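Local coordinates for 3',5'-cyclic-nucleotide phosphodiesterase 1 (Saccharomyces cerevisiae, PDB 4OJV), which belongs to the class-II phosphodiesterase family of the metallo-hydrolase clan and carries two bound zinc ions, at residues V2-I8 with F23-R29; K236-C242 with H272-V278; W261-A265 with N306-Y311. All coordinates share one frame; numbering follows the deposited sequence.

Contact 1 (V2-I8 with F23-R29); sequences VVFEITI and FILKPAR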
loop_
_atom_site.group_PDB
_atom_site.type_symbol
_atom_site.label_atom_id
_atom_site.label_comp_id
_atom_site.label_asym_id
_atom_site.label_seq_id
_atom_site.Cartn_x
_atom_site.Cartn_y
_atom_site.Cartn_z
ATOM N N VAL A 2 -15.909 26.764 12.146
ATOM C CA VAL A 2 -15.458 25.461 11.643
ATOM C C VAL A 2 -16.561 24.413 11.765
ATOM O O VAL A 2 -17.180 24.251 12.821
ATOM C CB VAL A 2 -14.165 24.990 12.344
ATOM C CG1 VAL A 2 -13.880 23.524 12.056
ATOM C CG2 VAL A 2 -12.993 25.852 11.901
ATOM N N VAL A 3 -16.790 23.710 10.662
ATOM C CA VAL A 3 -17.844 22.714 10.547
ATOM C C VAL A 3 -17.268 21.316 10.316
ATOM O O VAL A 3 -17.857 20.330 10.759
ATOM C CB VAL A 3 -18.836 23.119 9.430
ATOM C CG1 VAL A 3 -19.749 21.977 9.009
ATOM C CG2 VAL A 3 -19.682 24.298 9.895
ATOM N N PHE A 4 -16.133 21.235 9.615
ATOM C CA PHE A 4 -15.555 19.949 9.203
ATOM C C PHE A 4 -14.178 19.716 9.794
ATOM O O PHE A 4 -13.360 20.635 9.856
ATOM C CB PHE A 4 -15.424 19.895 7.679
ATOM C CG PHE A 4 -16.731 20.003 6.941
ATOM C CD1 PHE A 4 -17.541 18.890 6.772
ATOM C CD2 PHE A 4 -17.135 21.216 6.388
ATOM C CE1 PHE A 4 -18.740 18.984 6.082
ATOM C CE2 PHE A 4 -18.330 21.318 5.691
ATOM C CZ PHE A 4 -19.134 20.202 5.535
ATOM N N GLU A 5 -13.912 18.473 10.184
ATOM C CA GLU A 5 -12.556 18.022 10.474
ATOM C C GLU A 5 -12.148 17.017 9.404
ATOM O O GLU A 5 -12.858 16.029 9.167
ATOM C CB GLU A 5 -12.454 17.382 11.858
ATOM C CG GLU A 5 -12.672 18.374 12.988
ATOM C CD GLU A 5 -12.674 17.748 14.377
ATOM O OE1 GLU A 5 -12.924 18.499 15.348
ATOM O OE2 GLU A 5 -12.435 16.527 14.500
ATOM N N ILE A 6 -11.016 17.281 8.756
ATOM C CA ILE A 6 -10.523 16.422 7.681
ATOM C C ILE A 6 -9.164 15.874 8.087
ATOM O O ILE A 6 -8.208 16.638 8.230
ATOM C CB ILE A 6 -10.381 17.179 6.344
ATOM C CG1 ILE A 6 -11.699 17.860 5.931
ATOM C CG2 ILE A 6 -9.886 16.222 5.262
ATOM C CD1 ILE A 6 -11.598 18.609 4.617
ATOM N N THR A 7 -9.080 14.561 8.287
ATOM C CA THR A 7 -7.810 13.922 8.601
ATOM C C THR A 7 -7.182 13.453 7.290
ATOM O O THR A 7 -7.773 12.655 6.567
ATOM C CB THR A 7 -7.983 12.710 9.535
ATOM O OG1 THR A 7 -8.834 13.046 10.638
ATOM C CG2 THR A 7 -6.630 12.264 10.064
ATOM N N ILE A 8 -5.989 13.948 6.995
ATOM C CA ILE A 8 -5.275 13.548 5.788
ATOM C C ILE A 8 -4.491 12.275 6.082
ATOM O O ILE A 8 -3.438 12.328 6.712
ATOM C CB ILE A 8 -4.324 14.655 5.289
ATOM C CG1 ILE A 8 -5.047 16.006 5.215
ATOM C CG2 ILE A 8 -3.713 14.252 3.949
ATOM C CD1 ILE A 8 -6.135 16.101 4.181
ATOM N N PHE A 23 -8.871 10.468 2.732
ATOM C CA PHE A 23 -9.189 11.547 3.672
ATOM C C PHE A 23 -10.313 11.083 4.576
ATOM O O PHE A 23 -11.293 10.514 4.099
ATOM C CB PHE A 23 -9.611 12.807 2.901
ATOM C CG PHE A 23 -8.708 13.129 1.743
ATOM C CD1 PHE A 23 -7.373 13.474 1.940
ATOM C CD2 PHE A 23 -9.186 13.059 0.445
ATOM C CE1 PHE A 23 -6.546 13.748 0.859
ATOM C CE2 PHE A 23 -8.365 13.333 -0.636
ATOM C CZ PHE A 23 -7.043 13.682 -0.431
ATOM N N ILE A 24 -10.180 11.286 5.883
ATOM C CA ILE A 24 -11.244 10.979 6.835
ATOM C C ILE A 24 -12.005 12.263 7.155
ATOM O O ILE A 24 -11.394 13.314 7.366
ATOM C CB ILE A 24 -10.662 10.367 8.131
ATOM C CG1 ILE A 24 -9.886 9.079 7.842
ATOM C CG2 ILE A 24 -11.745 10.167 9.189
ATOM C CD1 ILE A 24 -10.697 7.992 7.188
ATOM N N LEU A 25 -13.331 12.168 7.206
ATOM C CA LEU A 25 -14.185 13.314 7.520
ATOM C C LEU A 25 -15.045 13.038 8.734
ATOM O O LEU A 25 -15.575 11.928 8.889
ATOM C CB LEU A 25 -15.134 13.609 6.361
ATOM C CG LEU A 25 -14.583 13.724 4.943
ATOM C CD1 LEU A 25 -15.705 13.991 3.953
ATOM C CD2 LEU A 25 -13.528 14.811 4.859
ATOM N N LYS A 26 -15.228 14.065 9.563
ATOM C CA LYS A 26 -16.231 14.035 10.621
ATOM C C LYS A 26 -16.655 15.467 10.931
ATOM O O LYS A 26 -15.947 16.418 10.598
ATOM C CB LYS A 26 -15.707 13.336 11.883
ATOM C CG LYS A 26 -14.534 14.050 12.553
ATOM C CD LYS A 26 -14.097 13.373 13.856
ATOM C CE LYS A 26 -15.012 13.665 15.041
ATOM N NZ LYS A 26 -15.041 15.104 15.437
ATOM N N PRO A 27 -17.815 15.636 11.590
ATOM C CA PRO A 27 -18.187 16.968 12.048
ATOM C C PRO A 27 -17.174 17.484 13.061
ATOM O O PRO A 27 -16.609 16.709 13.837
ATOM C CB PRO A 27 -19.539 16.736 12.732
ATOM C CG PRO A 27 -20.084 15.504 12.092
ATOM C CD PRO A 27 -18.870 14.644 11.872
ATOM N N ALA A 28 -16.950 18.794 13.058
ATOM C CA ALA A 28 -16.070 19.398 14.047
ATOM C C ALA A 28 -16.594 19.192 15.468
ATOM O O ALA A 28 -17.810 19.183 15.704
ATOM C CB ALA A 28 -15.894 20.875 13.759
ATOM N N ARG A 29 -15.659 18.992 16.394
ATOM C CA ARG A 29 -15.903 19.044 17.852
ATOM C C ARG A 29 -16.582 17.826 18.473
ATOM O O ARG A 29 -16.299 17.493 19.621
ATOM C CB ARG A 29 -16.666 20.317 18.246
ATOM C CG ARG A 29 -15.901 21.606 17.995
ATOM C CD ARG A 29 -16.754 22.854 18.231
ATOM N NE ARG A 29 -17.874 22.943 17.290
ATOM C CZ ARG A 29 -17.813 23.484 16.073
ATOM N NH1 ARG A 29 -16.685 24.023 15.620
ATOM N NH2 ARG A 29 -18.895 23.490 15.302
#
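Lys26 NZ is held from several sides: it makes a salt bridge to Glu5 OE2 at 3.1 Å and donates to Pro27 O at 2.8 Å, and it also bonds to Thr30 O and Ser93 OG. The ammonium gets there because Lys26 CG stands between the backbone N and the carbonyl carbon (chi1 64°), after which bends at chi3 and chi4 fold the chain round to Pro27 O. Glu5 lies alongside, pointing the same way and extended beyond CG. Both of its oxygens are approached from above the carboxylate plane: OE2 by the lysine, Glu5 OE1 by the backbone N of Arg29 in an almost straight bond (3.0 Å, 175°). Ser91 OG gives OE2 a second partner, and the carboxylate is held at both oxygens. Arg29 bends at chi3, laying one guanidinium face over Ala28 CB. Arg29 NH1 bonds to Val2 O at 2.9 Å, with that oxygen near the guanidinium plane, while the bond from NH2 to the same oxygen is weak. The backbones of strands 4-8 and 23-27 run antiparallel, with Glu5-Lys26 and Thr7-Ile24 as hydrogen-bonded pairs. The face opposite these four side chains is apolar: Ile6 CG1 meets Leu25 CD2 at 3.7 Å, and Ile8 CD1 approaches the Phe23 ring obliquely, 3.7 Å from Phe23 CD1. Ile6 and Leu25 pack on Ile239, and Phe23 on Val241, of strand 238-242 in the second sheet, as expected for the two-sheet sandwich of the metallo-beta-lactamase fold. One face of the strand pair is thus greasy, while the other bears a buried Glu5-Lys26 ion pair; the carbonyls of Pro27 and Thr30 around the lysine, and the Arg29 N-H with the Ser91 hydroxyl around the glutamate, would be expected to keep both groups ionised.

Contact 2 (K236-C242 with H272-V278); sequences KDCIIVC and HLKGILV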
loop_
_atom_site.group_PDB
_atom_site.type_symbol
_atom_site.label_atom_id
_atom_site.label_comp_id
_atom_site.label_asym_id
_atom_site.label_seq_id
_atom_site.Cartn_x
_atom_site.Cartn_y
_atom_site.Cartn_z
ATOM N N LYS A 236 -25.147 24.778 6.254
ATOM C CA LYS A 236 -25.064 24.926 4.793
ATOM C C LYS A 236 -23.616 24.993 4.289
ATOM O O LYS A 236 -23.377 25.180 3.101
ATOM C CB LYS A 236 -25.904 26.112 4.265
ATOM C CG LYS A 236 -27.371 26.089 4.683
ATOM C CD LYS A 236 -28.091 24.838 4.210
ATOM C CE LYS A 236 -29.516 24.794 4.740
ATOM N NZ LYS A 236 -30.055 23.407 4.695
ATOM N N ASP A 237 -22.657 24.838 5.195
ATOM C CA ASP A 237 -21.249 24.783 4.787
ATOM C C ASP A 237 -20.932 23.493 4.040
ATOM O O ASP A 237 -21.472 22.427 4.349
ATOM C CB ASP A 237 -20.315 24.922 5.985
ATOM C CG ASP A 237 -20.191 26.351 6.486
ATOM O OD1 ASP A 237 -20.819 27.277 5.920
ATOM O OD2 ASP A 237 -19.442 26.535 7.465
ATOM N N CYS A 238 -20.057 23.613 3.044
ATOM C CA CYS A 238 -19.682 22.500 2.185
ATOM C C CYS A 238 -18.180 22.371 2.039
ATOM O O CYS A 238 -17.436 23.355 2.128
ATOM C CB CYS A 238 -20.237 22.697 0.779
ATOM S SG CYS A 238 -22.022 22.875 0.696
ATOM N N ILE A 239 -17.745 21.144 1.775
ATOM C CA ILE A 239 -16.404 20.896 1.265
ATOM C C ILE A 239 -16.522 20.061 -0.005
ATOM O O ILE A 239 -17.475 19.302 -0.174
ATOM C CB ILE A 239 -15.488 20.202 2.301
ATOM C CG1 ILE A 239 -16.151 18.925 2.846
ATOM C CG2 ILE A 239 -15.073 21.178 3.399
ATOM C CD1 ILE A 239 -15.250 18.063 3.702
ATOM N N ILE A 240 -15.548 20.222 -0.893
ATOM C CA ILE A 240 -15.470 19.450 -2.127
ATOM C C ILE A 240 -14.216 18.590 -2.028
ATOM O O ILE A 240 -13.134 19.104 -1.764
ATOM C CB ILE A 240 -15.382 20.366 -3.364
ATOM C CG1 ILE A 240 -16.651 21.214 -3.491
ATOM C CG2 ILE A 240 -15.132 19.556 -4.634
ATOM C CD1 ILE A 240 -16.557 22.334 -4.512
ATOM N N VAL A 241 -14.375 17.283 -2.209
ATOM C CA VAL A 241 -13.249 16.361 -2.107
ATOM C C VAL A 241 -13.176 15.605 -3.427
ATOM O O VAL A 241 -14.118 14.899 -3.796
ATOM C CB VAL A 241 -13.379 15.403 -0.897
ATOM C CG1 VAL A 241 -12.102 14.600 -0.733
ATOM C CG2 VAL A 241 -13.671 16.172 0.388
ATOM N N CYS A 242 -12.044 15.730 -4.117
ATOM C CA CYS A 242 -11.946 15.327 -5.523
ATOM C C CYS A 242 -11.136 14.064 -5.754
ATOM O O CYS A 242 -10.105 13.828 -5.113
ATOM C CB CYS A 242 -11.295 16.447 -6.343
ATOM S SG CYS A 242 -12.148 18.035 -6.257
ATOM N N HIS A 272 -19.922 29.749 1.974
ATOM C CA HIS A 272 -20.213 28.393 2.463
ATOM C C HIS A 272 -19.279 27.327 1.944
ATOM O O HIS A 272 -19.326 26.192 2.414
ATOM C CB HIS A 272 -21.657 27.993 2.180
ATOM C CG HIS A 272 -22.666 28.715 3.043
ATOM N ND1 HIS A 272 -22.745 28.531 4.376
ATOM C CD2 HIS A 272 -23.652 29.644 2.712
ATOM C CE1 HIS A 272 -23.731 29.306 4.872
ATOM N NE2 HIS A 272 -24.285 29.979 3.853
ATOM N N LEU A 273 -18.431 27.661 0.970
ATOM C CA LEU A 273 -17.481 26.690 0.433
ATOM C C LEU A 273 -16.206 26.752 1.264
ATOM O O LEU A 273 -15.391 27.666 1.098
ATOM C CB LEU A 273 -17.214 26.957 -1.051
ATOM C CG LEU A 273 -16.297 25.946 -1.753
ATOM C CD1 LEU A 273 -16.791 24.511 -1.603
ATOM C CD2 LEU A 273 -16.118 26.314 -3.214
ATOM N N LYS A 274 -16.045 25.795 2.174
ATOM C CA LYS A 274 -14.999 25.874 3.189
ATOM C C LYS A 274 -13.666 25.296 2.738
ATOM O O LYS A 274 -12.643 25.511 3.381
ATOM C CB LYS A 274 -15.449 25.207 4.496
ATOM C CG LYS A 274 -16.833 25.637 4.998
ATOM C CD LYS A 274 -17.031 27.152 5.074
ATOM C CE LYS A 274 -16.292 27.787 6.237
ATOM N NZ LYS A 274 -16.714 27.181 7.531
ATOM N N GLY A 275 -13.673 24.575 1.625
ATOM C CA GLY A 275 -12.443 23.998 1.116
ATOM C C GLY A 275 -12.707 23.142 -0.091
ATOM O O GLY A 275 -13.778 22.530 -0.223
ATOM N N ILE A 276 -11.717 23.102 -0.976
ATOM C CA ILE A 276 -11.682 22.127 -2.058
ATOM C C ILE A 276 -10.371 21.363 -1.980
ATOM O O ILE A 276 -9.300 21.976 -1.974
ATOM C CB ILE A 276 -11.892 22.758 -3.454
ATOM C CG1 ILE A 276 -11.779 21.689 -4.550
ATOM C CG2 ILE A 276 -10.966 23.937 -3.685
ATOM C CD1 ILE A 276 -12.415 22.041 -5.875
ATOM N N LEU A 277 -10.478 20.035 -1.891
ATOM C CA LEU A 277 -9.328 19.133 -1.924
ATOM C C LEU A 277 -9.209 18.589 -3.333
ATOM O O LEU A 277 -10.020 17.777 -3.751
ATOM C CB LEU A 277 -9.479 17.993 -0.910
ATOM C CG LEU A 277 -9.038 18.255 0.533
ATOM C CD1 LEU A 277 -9.856 19.358 1.191
ATOM C CD2 LEU A 277 -9.111 16.971 1.352
ATOM N N VAL A 278 -8.212 19.064 -4.069
ATOM C CA VAL A 278 -8.125 18.777 -5.491
ATOM C C VAL A 278 -6.670 18.546 -5.874
ATOM O O VAL A 278 -5.763 19.182 -5.329
ATOM C CB VAL A 278 -8.766 19.913 -6.339
ATOM C CG1 VAL A 278 -8.081 21.246 -6.092
ATOM C CG2 VAL A 278 -8.766 19.566 -7.823
HETATM O O HOH W 1 -8.301 15.375 -3.707
#
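Lys274 curls over Asp237, its chain bent at chi2, chi3 and chi4. Lys274 CB lies 3.6 Å from Cys238 O, Lys274 CG packs against Asp237 CB at 3.7 Å, and CD and CE pass along Asp237 OD2. At the tip Lys274 NZ closes a salt bridge to Asp237 OD2 at 2.8 Å, entering from above the carboxylate plane, and bonds to Leu369 O at the C terminus. Asp237 OD1 accepts a hydrogen bond from His272 ND1 at 2.8 Å, nearly along its C-O axis and close to the imidazole plane; carboxylate and ring planes stand 58° apart. Lys236 CB sits over one face of the His272 ring, a CH-pi contact 4.0 Å from its centroid. The parallel pairing slips by one residue at Lys274-Gly275: Cys238 pairs with Leu273 but Ile240 with Ile276, Ile240 N bonding to Gly275 O. Ile240 presents CD1 to Leu273 CD1 (3.6 Å) and CG2 to Ile276 CD1 on one face. Strands 238-242 and 273-279 are neighbours in a beta-alpha-beta unit: helix 256-267 makes the crossover, strand 321-325 pairs beyond 273-279, strand 222-232 beyond 238-242, and strands 4-8 and 22-27 pack on the face carrying Ile239, Val241 and Leu277.

Contact 3 (W261-A265 with N306-Y311); sequences WSYVA and NLNTLY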
loop_
_atom_site.group_PDB
_atom_site.type_symbol
_atom_site.label_atom_id
_atom_site.label_comp_id
_atom_site.label_asym_id
_atom_site.label_seq_id
_atom_site.Cartn_x
_atom_site.Cartn_y
_atom_site.Cartn_z
ATOM N N TRP A 261 -18.593 23.051 -11.908
ATOM C CA TRP A 261 -18.393 24.401 -11.381
ATOM C C TRP A 261 -19.654 25.212 -11.440
ATOM O O TRP A 261 -19.904 26.021 -10.552
ATOM C CB TRP A 261 -17.267 25.145 -12.090
ATOM C CG TRP A 261 -15.934 24.439 -12.084
ATOM C CD1 TRP A 261 -15.144 24.131 -13.185
ATOM C CD2 TRP A 261 -15.184 23.946 -10.920
ATOM N NE1 TRP A 261 -13.991 23.491 -12.796
ATOM C CE2 TRP A 261 -13.954 23.350 -11.451
ATOM C CE3 TRP A 261 -15.396 23.944 -9.543
ATOM C CZ2 TRP A 261 -12.998 22.775 -10.622
ATOM C CZ3 TRP A 261 -14.423 23.364 -8.718
ATOM C CH2 TRP A 261 -13.257 22.789 -9.250
ATOM N N SER A 262 -20.452 24.993 -12.484
ATOM C CA SER A 262 -21.741 25.676 -12.614
ATOM C C SER A 262 -22.667 25.297 -11.463
ATOM O O SER A 262 -23.318 26.159 -10.869
ATOM C CB SER A 262 -22.394 25.357 -13.958
ATOM O OG SER A 262 -21.627 25.878 -15.030
ATOM N N TYR A 263 -22.702 24.009 -11.126
ATOM C CA TYR A 263 -23.519 23.539 -10.011
ATOM C C TYR A 263 -23.068 24.170 -8.694
ATOM O O TYR A 263 -23.894 24.627 -7.899
ATOM C CB TYR A 263 -23.464 22.011 -9.919
ATOM C CG TYR A 263 -24.397 21.413 -8.888
ATOM C CD1 TYR A 263 -24.038 21.354 -7.544
ATOM C CD2 TYR A 263 -25.635 20.890 -9.261
ATOM C CE1 TYR A 263 -24.887 20.807 -6.596
ATOM C CE2 TYR A 263 -26.493 20.338 -8.319
ATOM C CZ TYR A 263 -26.113 20.296 -6.989
ATOM O OH TYR A 263 -26.958 19.749 -6.048
ATOM N N VAL A 264 -21.754 24.202 -8.468
ATOM C CA VAL A 264 -21.196 24.796 -7.259
ATOM C C VAL A 264 -21.574 26.281 -7.160
ATOM O O VAL A 264 -22.097 26.725 -6.133
ATOM C CB VAL A 264 -19.662 24.599 -7.199
ATOM C CG1 VAL A 264 -19.045 25.394 -6.062
ATOM C CG2 VAL A 264 -19.320 23.121 -7.059
ATOM N N ALA A 265 -21.327 27.039 -8.227
ATOM C CA ALA A 265 -21.610 28.475 -8.210
ATOM C C ALA A 265 -23.105 28.762 -8.034
ATOM O O ALA A 265 -23.473 29.733 -7.365
ATOM C CB ALA A 265 -21.072 29.153 -9.460
ATOM N N ASN A 306 -12.332 29.355 -14.075
ATOM C CA ASN A 306 -13.692 29.083 -14.535
ATOM C C ASN A 306 -14.709 29.199 -13.398
ATOM O O ASN A 306 -15.761 29.830 -13.560
ATOM C CB ASN A 306 -13.792 27.721 -15.227
ATOM C CG ASN A 306 -13.017 27.665 -16.532
ATOM O OD1 ASN A 306 -12.612 28.691 -17.088
ATOM N ND2 ASN A 306 -12.805 26.451 -17.031
ATOM N N LEU A 307 -14.392 28.620 -12.240
ATOM C CA LEU A 307 -15.243 28.770 -11.069
ATOM C C LEU A 307 -15.389 30.246 -10.682
ATOM O O LEU A 307 -16.488 30.708 -10.362
ATOM C CB LEU A 307 -14.692 27.955 -9.893
ATOM C CG LEU A 307 -15.488 28.074 -8.584
ATOM C CD1 LEU A 307 -16.932 27.611 -8.741
ATOM C CD2 LEU A 307 -14.795 27.307 -7.468
ATOM N N ASN A 308 -14.276 30.969 -10.714
ATOM C CA ASN A 308 -14.271 32.399 -10.426
ATOM C C ASN A 308 -15.213 33.180 -11.345
ATOM O O ASN A 308 -15.996 34.012 -10.877
ATOM C CB ASN A 308 -12.854 32.943 -10.536
ATOM C CG ASN A 308 -12.758 34.391 -10.121
ATOM O OD1 ASN A 308 -13.234 34.767 -9.053
ATOM N ND2 ASN A 308 -12.120 35.207 -10.952
ATOM N N THR A 309 -15.148 32.897 -12.641
ATOM C CA THR A 309 -16.009 33.557 -13.621
ATOM C C THR A 309 -17.480 33.289 -13.296
ATOM O O THR A 309 -18.317 34.185 -13.400
ATOM C CB THR A 309 -15.662 33.106 -15.058
ATOM O OG1 THR A 309 -14.309 33.469 -15.346
ATOM C CG2 THR A 309 -16.584 33.753 -16.087
ATOM N N LEU A 310 -17.793 32.065 -12.878
ATOM C CA LEU A 310 -19.175 31.704 -12.573
ATOM C C LEU A 310 -19.704 32.386 -11.311
ATOM O O LEU A 310 -20.847 32.854 -11.289
ATOM C CB LEU A 310 -19.333 30.177 -12.502
ATOM C CG LEU A 310 -19.181 29.467 -13.853
ATOM C CD1 LEU A 310 -18.842 27.999 -13.638
ATOM C CD2 LEU A 310 -20.421 29.621 -14.730
ATOM N N TYR A 311 -18.884 32.457 -10.265
ATOM C CA TYR A 311 -19.275 33.204 -9.070
ATOM C C TYR A 311 -19.435 34.693 -9.397
ATOM O O TYR A 311 -20.298 35.368 -8.836
ATOM C CB TYR A 311 -18.279 33.013 -7.934
ATOM C CG TYR A 311 -18.511 31.799 -7.053
ATOM C CD1 TYR A 311 -19.726 31.603 -6.397
ATOM C CD2 TYR A 311 -17.484 30.889 -6.824
ATOM C CE1 TYR A 311 -19.919 30.510 -5.567
ATOM C CE2 TYR A 311 -17.665 29.797 -5.993
ATOM C CZ TYR A 311 -18.880 29.612 -5.369
ATOM O OH TYR A 311 -19.051 28.524 -4.541
#
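Trp261 and Leu307 meet at about a right angle: CB of Leu307 stands over one face of the indole, toward its rim, and Leu307 CD2 comes 4.0 Å from Trp261 CE3. Leu307 CG, anti to the backbone N (chi1 178°), turns the branch toward the facing helix; there CD2 touches the indole, while CD1 sits between Trp261 and Val264, with Leu307 CD1 4.1 Å from Val264 CG1. Trp261 NE1 is hydrogen-bonded to Glu303 OE1, which holds the indole's rotation. Helix 256-267, the crossover of a beta-alpha-beta unit, and helix 297-311 lie side by side on one face of the sheet containing strand 273-279, where Trp261 touches Ile276 and Tyr311 touches Leu273. The axes of the short segments 261-265 and 306-311 approach to 9.0 Å at a crossing angle of -39°. Nearer the C-terminal ends, Tyr311 offers a ring face to Ala265, whose CA makes a CH-pi contact 4.2 Å from the centroid. Val264 CG1 comes at that ring obliquely and lies 3.5 Å from Tyr311 OH, a hydroxyl tied to Ile268 O. Leu310 packs along Trp261 and Ala265, with its CB 3.7 Å from Ala265 CB and its CD1 3.6 Å from Trp261 CB.

From the N terminus, contact 1 comes first: it closes a short connection of 14 residues and pairs two neighbouring strands of the eight-stranded sheet. It is complete before the rest begins. Contact 2 opens at residues 236-242, but the chain enters helix 256-267, which carries the first segment of contact 3, before returning at 272-278; contact 3 closes only at 306-311, so the two cross. Contact 1 meets contact 2 between the sheets, with Phe23 CD2 3.5 Å from Val241 CG1. On the other face of the second sheet, contact 3 touches contact 2, Trp261 CH2 lying 3.6 Å from Ile276 CD1. Sheet, sheet and helix layer are joined in sequence.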